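Local atomic coordinates of endo-1,4-b-d-mannanase (Trichoderma reesei, PDB entry 1QNR), a protein that probably hydrolyses internal beta-1,4-mannosidic linkages in the backbone of mannan polysaccharides. Residues S3-T6 with Q11-I14; Q182-V187 with V200-E205; D213-Y218 with W247-T252; A316-N319 with V325-N328. All coordinates share one frame; numbering follows the deposited sequence.

Overall arrangement
The four contacts sit at different levels of one TIM barrel and follow one another along the chain. Interaction 1 lies in the N-terminal hairpin, next to the strand bottoms, with its centre about 20 Å from that of interaction 2, which packs helix 178-194 against the exit of strand 199-201. Interaction 3 joins two loops beyond the strands; its centre is about 24 Å from that of interaction 2, yet the two touch where Glu205 packs against Trp247 near a bound mannose. Interaction 4, about 32 Å from interaction 2 between centres and across the chain's centre, reaches the same sheet through strand 325-326. Interactions 1, 2 and 4 thus pack parts of the barrel framework, while interaction 3, with Glu205, reaches the mannose.

Interaction 1 (S3-T6 with Q11-I14); sequences SFVT and QFNI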
loop_
_atom_site.group_PDB
_atom_site.type_symbol
_atom_site.label_atom_id
_atom_site.label_comp_id
_atom_site.label_asym_id
_atom_site.label_seq_id
_atom_site.Cartn_x
_atom_site.Cartn_y
_atom_site.Cartn_z
ATOM N N SER A 3 2.939 7.339 19.290
ATOM C CA SER A 3 1.636 8.065 19.322
ATOM C C SER A 3 0.851 7.740 18.053
ATOM O O SER A 3 1.538 7.126 17.225
ATOM C CB SER A 3 1.846 9.590 19.398
ATOM O OG SER A 3 2.803 10.010 18.454
ATOM N N PHE A 4 -0.375 8.261 17.810
ATOM C CA PHE A 4 -0.981 7.893 16.514
ATOM C C PHE A 4 -0.328 8.759 15.420
ATOM O O PHE A 4 0.015 9.967 15.646
ATOM C CB PHE A 4 -2.513 8.162 16.499
ATOM C CG PHE A 4 -3.330 7.266 17.380
ATOM C CD1 PHE A 4 -3.354 5.888 17.204
ATOM C CD2 PHE A 4 -3.982 7.794 18.521
ATOM C CE1 PHE A 4 -4.072 5.074 18.068
ATOM C CE2 PHE A 4 -4.753 6.963 19.344
ATOM C CZ PHE A 4 -4.823 5.617 19.125
ATOM N N VAL A 5 -0.166 8.227 14.201
ATOM C CA VAL A 5 0.387 8.989 13.072
ATOM C C VAL A 5 -0.686 9.975 12.560
ATOM O O VAL A 5 -1.847 9.664 12.324
ATOM C CB VAL A 5 0.829 8.066 11.893
ATOM C CG1 VAL A 5 1.286 8.934 10.690
ATOM C CG2 VAL A 5 1.926 7.094 12.299
ATOM N N THR A 6 -0.256 11.272 12.489
ATOM C CA THR A 6 -1.133 12.383 12.066
ATOM C C THR A 6 -0.440 13.191 10.984
ATOM O O THR A 6 0.716 12.948 10.607
ATOM C CB THR A 6 -1.498 13.309 13.276
ATOM O OG1 THR A 6 -0.249 13.889 13.751
ATOM C CG2 THR A 6 -2.275 12.536 14.333
ATOM N N GLN A 11 2.972 17.658 5.884
ATOM C CA GLN A 11 3.975 16.657 6.265
ATOM C C GLN A 11 3.351 15.654 7.243
ATOM O O GLN A 11 2.334 15.930 7.882
ATOM C CB GLN A 11 5.259 17.241 6.890
ATOM C CG GLN A 11 5.740 18.548 6.291
ATOM C CD GLN A 11 7.015 19.108 6.862
ATOM O OE1 GLN A 11 8.068 18.473 6.732
ATOM N NE2 GLN A 11 6.892 20.271 7.482
ATOM N N PHE A 12 4.014 14.495 7.425
ATOM C CA PHE A 12 3.565 13.562 8.447
ATOM C C PHE A 12 4.262 13.757 9.805
ATOM O O PHE A 12 5.448 14.135 9.833
ATOM C CB PHE A 12 3.761 12.083 7.990
ATOM C CG PHE A 12 2.883 11.734 6.791
ATOM C CD1 PHE A 12 1.537 11.419 6.963
ATOM C CD2 PHE A 12 3.411 11.758 5.524
ATOM C CE1 PHE A 12 0.739 11.096 5.859
ATOM C CE2 PHE A 12 2.610 11.453 4.423
ATOM C CZ PHE A 12 1.258 11.150 4.551
ATOM N N ASN A 13 3.511 13.511 10.878
ATOM C CA ASN A 13 4.064 13.521 12.242
ATOM C C ASN A 13 4.069 12.072 12.751
ATOM O O ASN A 13 3.015 11.477 12.966
ATOM C CB ASN A 13 3.131 14.409 13.126
ATOM C CG ASN A 13 3.605 14.532 14.545
ATOM O OD1 ASN A 13 4.305 13.672 15.063
ATOM N ND2 ASN A 13 3.204 15.618 15.284
ATOM N N ILE A 14 5.306 11.500 12.849
ATOM C CA ILE A 14 5.449 10.097 13.241
ATOM C C ILE A 14 6.182 10.087 14.596
ATOM O O ILE A 14 7.332 10.610 14.655
ATOM C CB ILE A 14 6.301 9.331 12.183
ATOM C CG1 ILE A 14 5.661 9.451 10.757
ATOM C CG2 ILE A 14 6.558 7.873 12.589
ATOM C CD1 ILE A 14 6.594 8.879 9.677
HETATM O O HOH W 1 2.782 11.365 16.205
HETATM O O HOH W 2 0.057 16.475 14.340
#
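Asn13 N donates to Thr6 O over 2.9 Å with a nearly straight N-H...O angle of 177°, a bond that ties the start of the chain to strand 11-14. The return bond, Thr6 N to Asn13 O, is weak at 3.3 Å, and the two together define an antiparallel hydrogen-bonded pair. Thr6 and Asn13 send their side chains off the same face of this small sheet, side by side, with Thr6 OG1 3.5 Å from Asn13 CB. Asn13 holds CG anti to the backbone N (chi1 -179°), a setting that places its amide between two waters. One water lies 3.0 Å from Asn13 OD1 and also meets Phe4 O; it has more acceptors than protons to offer, and probably serves them only in part. A second water, 2.7 Å from Thr6 OG1, takes a weak bond from Asn13 ND2. The wet side is thus bridged by solvent as well as by main chain.

The other face is apolar. Val5 CG1 lies 4.5 Å from Phe12 CD1 and 4.4 Å from Ile14 CG1, a light contact that meets the Phe12 ring obliquely, whereas Thr6 O lies near the edge of that ring. Phe12 continues inward to the rings of Phe162 and Phe237, and Val5 reaches Leu199 and Lys105. The hairpin of strands 6-8 and 11-14, extended by strand 17-18, therefore packs against the starts of the parallel strands 105-109, 161-165 and 199-201, as a lid at the bottom of the barrel.

Interaction 2 (Q182-V187 with V200-E205); sequences QWATSV and VTLGDE
Leu202 pushes its CD1 methyl against the rim of the Trp183 indole and the side of Ala184. Leu202 CD1 is 4.0 Å from Trp183 CZ3, approaching the ring at its edge, and 4.0 Å from Ala184 CB. With CG anti to the backbone N (chi1 180°), the end of the leucine chain is carried to the helix although CB itself is set to one side, and its two contacts come from consecutive helical residues. Trp183 uses the same first torsion to bring its six-membered ring forward. Val187 CG2, one helical turn on, lies against one face of the indole, 3.5 Å above its plane and offset toward the rim, while Trp183 NE1 is engaged by Gln141 OE1, so packing and a hydrogen bond both restrict the ring.

No polar bond crosses this small buried contact. Beyond it the chain leaves strand 199-201 and runs on to Glu205, whose OE2 forms a salt bridge with Arg171 and a hydrogen bond with a bound mannose. Apolar packing of a helix on the end of the following strand is what the beta-alpha-beta unit of strand 161-165, helix 178-194 and strand 199-201 provides, a repeating element of the TIM barrel.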
loop_
_atom_site.group_PDB
_atom_site.type_symbol
_atom_site.label_atom_id
_atom_site.label_comp_id
_atom_site.label_asym_id
_atom_site.label_seq_id
_atom_site.Cartn_x
_atom_site.Cartn_y
_atom_site.Cartn_z
ATOM N N GLN A 182 -17.382 7.561 -6.087
ATOM C CA GLN A 182 -18.493 7.275 -5.169
ATOM C C GLN A 182 -18.199 6.099 -4.265
ATOM O O GLN A 182 -18.507 6.177 -3.047
ATOM C CB GLN A 182 -19.870 7.050 -5.900
ATOM C CG GLN A 182 -20.353 8.280 -6.708
ATOM C CD GLN A 182 -20.310 9.574 -5.930
ATOM O OE1 GLN A 182 -20.739 9.659 -4.731
ATOM N NE2 GLN A 182 -19.717 10.648 -6.469
ATOM N N TRP A 183 -17.530 5.051 -4.756
ATOM C CA TRP A 183 -17.182 3.901 -3.881
ATOM C C TRP A 183 -16.139 4.340 -2.840
ATOM O O TRP A 183 -16.317 4.041 -1.628
ATOM C CB TRP A 183 -16.586 2.822 -4.817
ATOM C CG TRP A 183 -16.000 1.639 -4.062
ATOM C CD1 TRP A 183 -16.702 0.559 -3.536
ATOM C CD2 TRP A 183 -14.602 1.391 -3.777
ATOM N NE1 TRP A 183 -15.843 -0.291 -2.875
ATOM C CE2 TRP A 183 -14.545 0.216 -3.022
ATOM C CE3 TRP A 183 -13.428 2.111 -4.066
ATOM C CZ2 TRP A 183 -13.319 -0.310 -2.620
ATOM C CZ3 TRP A 183 -12.193 1.563 -3.628
ATOM C CH2 TRP A 183 -12.151 0.360 -2.887
ATOM N N ALA A 184 -15.095 5.075 -3.251
ATOM C CA ALA A 184 -14.084 5.478 -2.269
ATOM C C ALA A 184 -14.625 6.442 -1.228
ATOM O O ALA A 184 -14.230 6.382 -0.037
ATOM C CB ALA A 184 -12.881 6.109 -2.995
ATOM N N THR A 185 -15.584 7.308 -1.641
ATOM C CA THR A 185 -16.218 8.212 -0.676
ATOM C C THR A 185 -16.972 7.393 0.358
ATOM O O THR A 185 -16.789 7.619 1.628
ATOM C CB THR A 185 -17.182 9.172 -1.457
ATOM O OG1 THR A 185 -16.439 10.009 -2.319
ATOM C CG2 THR A 185 -17.992 10.057 -0.493
ATOM N N SER A 186 -17.840 6.475 -0.031
ATOM C CA SER A 186 -18.620 5.678 0.918
ATOM C C SER A 186 -17.767 4.759 1.789
ATOM O O SER A 186 -17.982 4.677 3.045
ATOM C CB SER A 186 -19.648 4.815 0.140
ATOM O OG SER A 186 -20.473 4.180 1.114
ATOM N N VAL A 187 -16.763 4.059 1.179
ATOM C CA VAL A 187 -15.986 3.120 2.009
ATOM C C VAL A 187 -15.094 3.899 2.968
ATOM O O VAL A 187 -14.964 3.457 4.143
ATOM C CB VAL A 187 -15.148 2.162 1.133
ATOM C CG1 VAL A 187 -14.209 1.268 1.952
ATOM C CG2 VAL A 187 -16.049 1.264 0.254
ATOM N N VAL A 200 -6.630 7.478 6.505
ATOM C CA VAL A 200 -7.177 6.611 5.464
ATOM C C VAL A 200 -6.721 7.145 4.091
ATOM O O VAL A 200 -6.692 8.341 3.816
ATOM C CB VAL A 200 -8.701 6.556 5.536
ATOM C CG1 VAL A 200 -9.364 5.608 4.510
ATOM C CG2 VAL A 200 -9.196 6.108 6.939
ATOM N N THR A 201 -6.401 6.187 3.161
ATOM C CA THR A 201 -5.955 6.562 1.817
ATOM C C THR A 201 -6.502 5.532 0.800
ATOM O O THR A 201 -6.973 4.440 1.185
ATOM C CB THR A 201 -4.407 6.667 1.734
ATOM O OG1 THR A 201 -4.012 7.296 0.478
ATOM C CG2 THR A 201 -3.774 5.299 1.858
ATOM N N LEU A 202 -6.495 5.850 -0.500
ATOM C CA LEU A 202 -7.104 4.995 -1.507
ATOM C C LEU A 202 -6.194 3.814 -1.947
ATOM O O LEU A 202 -6.775 2.700 -2.060
ATOM C CB LEU A 202 -7.463 5.886 -2.740
ATOM C CG LEU A 202 -8.127 5.169 -3.945
ATOM C CD1 LEU A 202 -9.353 4.345 -3.561
ATOM C CD2 LEU A 202 -8.523 6.213 -5.032
ATOM N N GLY A 203 -4.886 4.023 -2.163
ATOM C CA GLY A 203 -4.055 2.935 -2.687
ATOM C C GLY A 203 -3.941 2.880 -4.215
ATOM O O GLY A 203 -3.413 1.907 -4.726
ATOM N N ASP A 204 -4.527 3.856 -4.908
ATOM C CA ASP A 204 -4.391 3.887 -6.376
ATOM C C ASP A 204 -2.987 4.225 -6.819
ATOM O O ASP A 204 -2.104 4.741 -6.123
ATOM C CB ASP A 204 -5.426 4.913 -6.927
ATOM C CG ASP A 204 -5.076 6.304 -6.453
ATOM O OD1 ASP A 204 -4.982 6.539 -5.204
ATOM O OD2 ASP A 204 -4.857 7.231 -7.301
ATOM N N GLU A 205 -2.795 3.910 -8.132
ATOM C CA GLU A 205 -1.509 4.184 -8.825
ATOM C C GLU A 205 -1.247 5.625 -9.188
ATOM O O GLU A 205 -0.143 6.031 -9.643
ATOM C CB GLU A 205 -1.459 3.313 -10.063
ATOM C CG GLU A 205 -1.508 1.787 -9.777
ATOM C CD GLU A 205 -1.898 1.030 -11.061
ATOM O OE1 GLU A 205 -3.158 0.971 -11.203
ATOM O OE2 GLU A 205 -1.083 0.579 -11.923
#

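Interaction 3 (D213-Y218 with W247-T252); sequences DGAYPY and WGTNYT. With NAG (2-acetamido-2-deoxy-beta-D-glucopyranose), chain H; BMA (beta-D-mannopyranose), chain B.
The two loops run past each other without a backbone hydrogen bond, CA atoms 7.0 Å apart at Pro217 and Trp247 and 7.7 Å apart at Ala215 and Thr249. A short 3-10 turn, 216-218, presents Pro217, whose CG comes within 3.7 Å of Trp247 CE3 and meets the indole obliquely. Farther along, Ala215 CB faces Thr249 CG2 at 4.2 Å. An Asx turn shapes the first loop: Ala215 N donates to Asp213 OD1 from well above the carboxylate plane.

Trp247 keeps CG anti to the carbonyl carbon; this chi1 of -67° sets the indole beside Pro217, and chi2 of -11° leaves the CE3 edge at the proline and NE1 at a mannose (BMA), to whose O6 it donates over 3.0 Å with a bent angle of 144°. Replacing Trp247 by leucine would remove the N-H and is likely to leave that sugar oxygen without this partner and Pro217 with one fewer aromatic ring packed round it. At the far end, Asn250 ND2 is joined covalently to C1 of an N-acetylglucosamine, while its OD1 caps Trp253 N at the start of helix 253-267.

Since the mannose is also bound by Glu169 and Glu205, the Trp247 end is consistent with the sugar cleft that family 5 enzymes build from loops at the C-terminal ends of the barrel strands; the Asn250 end is a glycosylated Asn-X-Thr sequon.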
loop_
_atom_site.group_PDB
_atom_site.type_symbol
_atom_site.label_atom_id
_atom_site.label_comp_id
_atom_site.label_asym_id
_atom_site.label_seq_id
_atom_site.Cartn_x
_atom_site.Cartn_y
_atom_site.Cartn_z
ATOM N N ASP A 213 2.121 14.868 -19.829
ATOM C CA ASP A 213 2.509 14.908 -21.265
ATOM C C ASP A 213 1.606 14.057 -22.155
ATOM O O ASP A 213 1.986 13.816 -23.318
ATOM C CB ASP A 213 3.945 14.512 -21.438
ATOM C CG ASP A 213 4.297 13.046 -21.193
ATOM O OD1 ASP A 213 3.418 12.291 -20.681
ATOM O OD2 ASP A 213 5.450 12.634 -21.519
ATOM N N GLY A 214 0.491 13.576 -21.581
ATOM C CA GLY A 214 -0.393 12.804 -22.488
ATOM C C GLY A 214 -0.003 11.359 -22.644
ATOM O O GLY A 214 -0.777 10.650 -23.373
ATOM N N ALA A 215 1.042 10.839 -22.000
ATOM C CA ALA A 215 1.311 9.386 -22.106
ATOM C C ALA A 215 0.122 8.608 -21.498
ATOM O O ALA A 215 -0.606 9.170 -20.632
ATOM C CB ALA A 215 2.632 9.085 -21.351
ATOM N N TYR A 216 -0.020 7.309 -21.821
ATOM C CA TYR A 216 -1.115 6.509 -21.293
ATOM C C TYR A 216 -1.398 6.614 -19.792
ATOM O O TYR A 216 -2.579 6.820 -19.480
ATOM C CB TYR A 216 -1.133 5.022 -21.727
ATOM C CG TYR A 216 -2.491 4.338 -21.348
ATOM C CD1 TYR A 216 -3.693 4.558 -22.044
ATOM C CD2 TYR A 216 -2.601 3.448 -20.321
ATOM C CE1 TYR A 216 -4.844 3.894 -21.685
ATOM C CE2 TYR A 216 -3.724 2.802 -19.868
ATOM C CZ TYR A 216 -4.884 3.018 -20.582
ATOM O OH TYR A 216 -6.153 2.451 -20.310
ATOM N N PRO A 217 -0.421 6.599 -18.892
ATOM C CA PRO A 217 -0.764 6.700 -17.467
ATOM C C PRO A 217 -1.473 8.010 -17.143
ATOM O O PRO A 217 -2.164 8.042 -16.079
ATOM C CB PRO A 217 0.630 6.618 -16.791
ATOM C CG PRO A 217 1.442 5.780 -17.788
ATOM C CD PRO A 217 1.004 6.332 -19.143
ATOM N N TYR A 218 -1.235 9.135 -17.861
ATOM C CA TYR A 218 -1.990 10.366 -17.571
ATOM C C TYR A 218 -3.437 10.342 -18.142
ATOM O O TYR A 218 -4.160 11.260 -17.734
ATOM C CB TYR A 218 -1.209 11.543 -18.198
ATOM C CG TYR A 218 0.120 11.976 -17.489
ATOM C CD1 TYR A 218 -0.016 12.553 -16.211
ATOM C CD2 TYR A 218 1.358 11.820 -18.068
ATOM C CE1 TYR A 218 1.157 12.972 -15.559
ATOM C CE2 TYR A 218 2.533 12.260 -17.435
ATOM C CZ TYR A 218 2.385 12.805 -16.144
ATOM O OH TYR A 218 3.561 13.270 -15.496
ATOM N N TRP A 247 4.580 0.357 -18.220
ATOM C CA TRP A 247 3.676 1.385 -18.768
ATOM C C TRP A 247 4.122 1.942 -20.135
ATOM O O TRP A 247 3.460 2.826 -20.712
ATOM C CB TRP A 247 3.627 2.571 -17.766
ATOM C CG TRP A 247 2.966 2.208 -16.448
ATOM C CD1 TRP A 247 2.257 1.054 -16.154
ATOM C CD2 TRP A 247 2.848 3.042 -15.288
ATOM N NE1 TRP A 247 1.742 1.117 -14.847
ATOM C CE2 TRP A 247 2.121 2.322 -14.310
ATOM C CE3 TRP A 247 3.374 4.315 -14.961
ATOM C CZ2 TRP A 247 1.862 2.862 -13.025
ATOM C CZ3 TRP A 247 3.067 4.876 -13.714
ATOM C CH2 TRP A 247 2.325 4.135 -12.784
ATOM N N GLY A 248 5.272 1.453 -20.626
ATOM C CA GLY A 248 5.675 1.924 -21.991
ATOM C C GLY A 248 6.352 3.263 -21.988
ATOM O O GLY A 248 6.370 3.957 -23.051
ATOM N N THR A 249 6.898 3.737 -20.853
ATOM C CA THR A 249 7.561 5.041 -20.815
ATOM C C THR A 249 9.042 4.852 -20.524
ATOM O O THR A 249 9.445 3.768 -20.112
ATOM C CB THR A 249 6.898 6.002 -19.781
ATOM O OG1 THR A 249 7.040 5.343 -18.508
ATOM C CG2 THR A 249 5.435 6.234 -20.007
ATOM N N ASN A 250 9.871 5.879 -20.658
ATOM C CA ASN A 250 11.293 5.725 -20.286
ATOM C C ASN A 250 11.473 6.044 -18.780
ATOM O O ASN A 250 10.526 6.519 -18.132
ATOM C CB ASN A 250 12.222 6.488 -21.193
ATOM C CG ASN A 250 12.054 7.952 -21.066
ATOM O OD1 ASN A 250 11.801 8.581 -20.064
ATOM N ND2 ASN A 250 12.262 8.678 -22.213
ATOM N N TYR A 251 12.656 5.738 -18.241
ATOM C CA TYR A 251 12.845 5.970 -16.818
ATOM C C TYR A 251 12.856 7.410 -16.439
ATOM O O TYR A 251 12.325 7.854 -15.371
ATOM C CB TYR A 251 14.158 5.263 -16.361
ATOM C CG TYR A 251 14.110 3.754 -16.461
ATOM C CD1 TYR A 251 13.082 2.972 -15.960
ATOM C CD2 TYR A 251 15.170 3.038 -17.101
ATOM C CE1 TYR A 251 13.048 1.605 -16.060
ATOM C CE2 TYR A 251 15.137 1.691 -17.177
ATOM C CZ TYR A 251 14.131 0.924 -16.654
ATOM O OH TYR A 251 14.122 -0.441 -16.754
ATOM N N THR A 252 13.465 8.348 -17.206
ATOM C CA THR A 252 13.556 9.765 -16.859
ATOM C C THR A 252 12.225 10.501 -16.863
ATOM O O THR A 252 12.075 11.488 -16.112
ATOM C CB THR A 252 14.582 10.492 -17.785
ATOM O OG1 THR A 252 14.081 10.235 -19.135
ATOM C CG2 THR A 252 15.965 9.918 -17.715
HETATM C C1 NAG H . 12.596 10.136 -22.783
HETATM C C2 NAG H . 13.775 10.875 -23.329
HETATM C C3 NAG H . 13.604 12.387 -23.337
HETATM C C4 NAG H . 12.135 12.705 -23.671
HETATM C C5 NAG H . 11.163 12.048 -22.651
HETATM C C6 NAG H . 9.724 12.393 -22.984
HETATM C C7 NAG H . 15.776 9.469 -22.757
HETATM C C8 NAG H . 17.056 9.475 -21.994
HETATM N N2 NAG H . 15.010 10.571 -22.562
HETATM O O3 NAG H . 14.528 12.911 -24.300
HETATM O O4 NAG H . 11.886 14.133 -23.603
HETATM O O5 NAG H . 11.281 10.645 -22.697
HETATM O O6 NAG H . 8.791 11.646 -22.311
HETATM O O7 NAG H . 15.462 8.620 -23.468
HETATM C C1 BMA B . -0.472 -4.329 -14.204
HETATM C C2 BMA B . -0.237 -5.730 -13.589
HETATM C C3 BMA B . -0.140 -5.629 -12.064
HETATM C C4 BMA B . 0.834 -4.530 -11.662
HETATM C C5 BMA B . 0.561 -3.195 -12.360
HETATM C C6 BMA B . 1.766 -2.198 -12.200
HETATM O O2 BMA B . 0.983 -6.297 -14.087
HETATM O O3 BMA B . 0.208 -6.841 -11.451
HETATM O O4 BMA B . 0.759 -4.399 -10.234
HETATM O O5 BMA B . 0.608 -3.419 -13.822
HETATM O O6 BMA B . 1.200 -1.015 -12.777
#

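Interaction 4 (A316-N319 with V325-N328); sequences AQSN and VWYN. With NAG (2-acetamido-2-deoxy-beta-D-glucopyranose), chain I.
Ser318 and Trp326 make the close part of this contact: Ser318 OG lies 3.7 Å from Trp326 CZ3, approaching the ring obliquely. The buried hydroxyl sits between the backbone N and the carbonyl carbon (chi1 69°), from where it donates to Asn319 O over 3.0 Å, above that carbonyl's plane, and accepts from Asp310 N. With alanine in place of Ser318, Asp310 N and Asn319 O are likely to lose this shared partner, and a small gap to open beside the indole.

Two such bonds fix the loop that follows strand 300-309 in the TIM barrel, and Trp326 reaches it from strand 325-326, which runs parallel to 300-309 and is bonded to it through Val325. The indole thus reaches from the short strand to the connection leading into it.

On the exposed flank the fit is slacker. Gln317 CB stands 4.0 Å from Trp326 CH2, and the extended glutamine crosses the indole with its amide plane turned 57° from the ring, its NE2 4.1 Å from CH2. Farther out, Asn328 ND2 carries an N-acetylglucosamine through a covalent bond to C1, and the sugar's acetyl C8 comes to the edge of Tyr327, 3.8 Å from CE2.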
loop_
_atom_site.group_PDB
_atom_site.type_symbol
_atom_site.label_atom_id
_atom_site.label_comp_id
_atom_site.label_asym_id
_atom_site.label_seq_id
_atom_site.Cartn_x
_atom_site.Cartn_y
_atom_site.Cartn_z
ATOM N N ALA A 316 16.487 -19.967 4.229
ATOM C CA ALA A 316 15.517 -19.661 3.194
ATOM C C ALA A 316 15.534 -18.163 2.844
ATOM O O ALA A 316 15.671 -17.312 3.788
ATOM C CB ALA A 316 14.133 -20.134 3.692
ATOM N N GLN A 317 15.210 -17.832 1.605
ATOM C CA GLN A 317 14.977 -16.450 1.203
ATOM C C GLN A 317 13.480 -16.150 1.155
ATOM O O GLN A 317 12.619 -17.050 0.992
ATOM C CB GLN A 317 15.652 -16.107 -0.161
ATOM C CG GLN A 317 14.925 -16.792 -1.334
ATOM C CD GLN A 317 15.815 -16.704 -2.611
ATOM O OE1 GLN A 317 17.061 -16.893 -2.533
ATOM N NE2 GLN A 317 15.157 -16.477 -3.737
ATOM N N SER A 318 13.136 -14.866 1.319
ATOM C CA SER A 318 11.753 -14.422 1.159
ATOM C C SER A 318 11.259 -14.570 -0.252
ATOM O O SER A 318 12.025 -14.695 -1.230
ATOM C CB SER A 318 11.721 -12.909 1.552
ATOM O OG SER A 318 12.420 -12.050 0.612
ATOM N N ASN A 319 9.925 -14.366 -0.413
ATOM C CA ASN A 319 9.353 -14.179 -1.761
ATOM C C ASN A 319 10.084 -13.028 -2.434
ATOM O O ASN A 319 10.586 -12.059 -1.757
ATOM C CB ASN A 319 7.825 -13.804 -1.618
ATOM C CG ASN A 319 6.959 -15.023 -1.346
ATOM O OD1 ASN A 319 7.355 -16.091 -0.878
ATOM N ND2 ASN A 319 5.630 -14.854 -1.565
ATOM N N VAL A 325 15.023 -5.382 -3.752
ATOM C CA VAL A 325 16.289 -4.804 -3.261
ATOM C C VAL A 325 16.617 -5.623 -2.024
ATOM O O VAL A 325 15.929 -5.556 -0.990
ATOM C CB VAL A 325 16.158 -3.301 -2.951
ATOM C CG1 VAL A 325 17.484 -2.787 -2.337
ATOM C CG2 VAL A 325 15.730 -2.483 -4.178
ATOM N N TRP A 326 17.622 -6.506 -2.090
ATOM C CA TRP A 326 17.952 -7.434 -1.000
ATOM C C TRP A 326 18.696 -6.729 0.136
ATOM O O TRP A 326 19.672 -5.954 -0.134
ATOM C CB TRP A 326 18.839 -8.580 -1.531
ATOM C CG TRP A 326 18.122 -9.511 -2.513
ATOM C CD1 TRP A 326 18.222 -9.468 -3.918
ATOM C CD2 TRP A 326 17.208 -10.565 -2.154
ATOM N NE1 TRP A 326 17.367 -10.438 -4.396
ATOM C CE2 TRP A 326 16.745 -11.094 -3.364
ATOM C CE3 TRP A 326 16.684 -11.061 -0.964
ATOM C CZ2 TRP A 326 15.837 -12.159 -3.390
ATOM C CZ3 TRP A 326 15.744 -12.109 -0.979
ATOM C CH2 TRP A 326 15.340 -12.661 -2.233
ATOM N N TYR A 327 18.296 -6.978 1.391
ATOM C CA TYR A 327 19.003 -6.300 2.520
ATOM C C TYR A 327 20.512 -6.616 2.474
ATOM O O TYR A 327 20.985 -7.738 2.183
ATOM C CB TYR A 327 18.463 -6.914 3.830
ATOM C CG TYR A 327 19.155 -6.381 5.088
ATOM C CD1 TYR A 327 19.201 -5.017 5.397
ATOM C CD2 TYR A 327 19.819 -7.321 5.906
ATOM C CE1 TYR A 327 19.878 -4.602 6.522
ATOM C CE2 TYR A 327 20.533 -6.857 7.004
ATOM C CZ TYR A 327 20.513 -5.525 7.307
ATOM O OH TYR A 327 21.189 -5.104 8.439
ATOM N N ASN A 328 21.314 -5.563 2.733
ATOM C CA ASN A 328 22.780 -5.642 2.840
ATOM C C ASN A 328 23.487 -5.762 1.495
ATOM O O ASN A 328 24.749 -5.828 1.468
ATOM C CB ASN A 328 23.252 -6.825 3.742
ATOM C CG ASN A 328 23.820 -6.278 4.993
ATOM O OD1 ASN A 328 23.827 -5.133 5.405
ATOM N ND2 ASN A 328 24.417 -7.230 5.798
HETATM C C1 NAG I . 25.094 -7.199 7.268
HETATM C C2 NAG I . 25.107 -8.492 8.057
HETATM C C3 NAG I . 25.904 -8.297 9.315
HETATM C C4 NAG I . 27.248 -7.661 8.912
HETATM C C5 NAG I . 27.183 -6.419 8.027
HETATM C C6 NAG I . 28.554 -6.063 7.463
HETATM C C7 NAG I . 23.218 -10.024 7.786
HETATM C C8 NAG I . 21.766 -10.302 8.076
HETATM N N2 NAG I . 23.683 -8.883 8.339
HETATM O O3 NAG I . 26.081 -9.670 9.774
HETATM O O4 NAG I . 27.954 -7.244 10.123
HETATM O O5 NAG I . 26.407 -6.718 6.845
HETATM O O6 NAG I . 28.481 -4.759 6.950
HETATM O O7 NAG I . 23.837 -10.744 7.140
#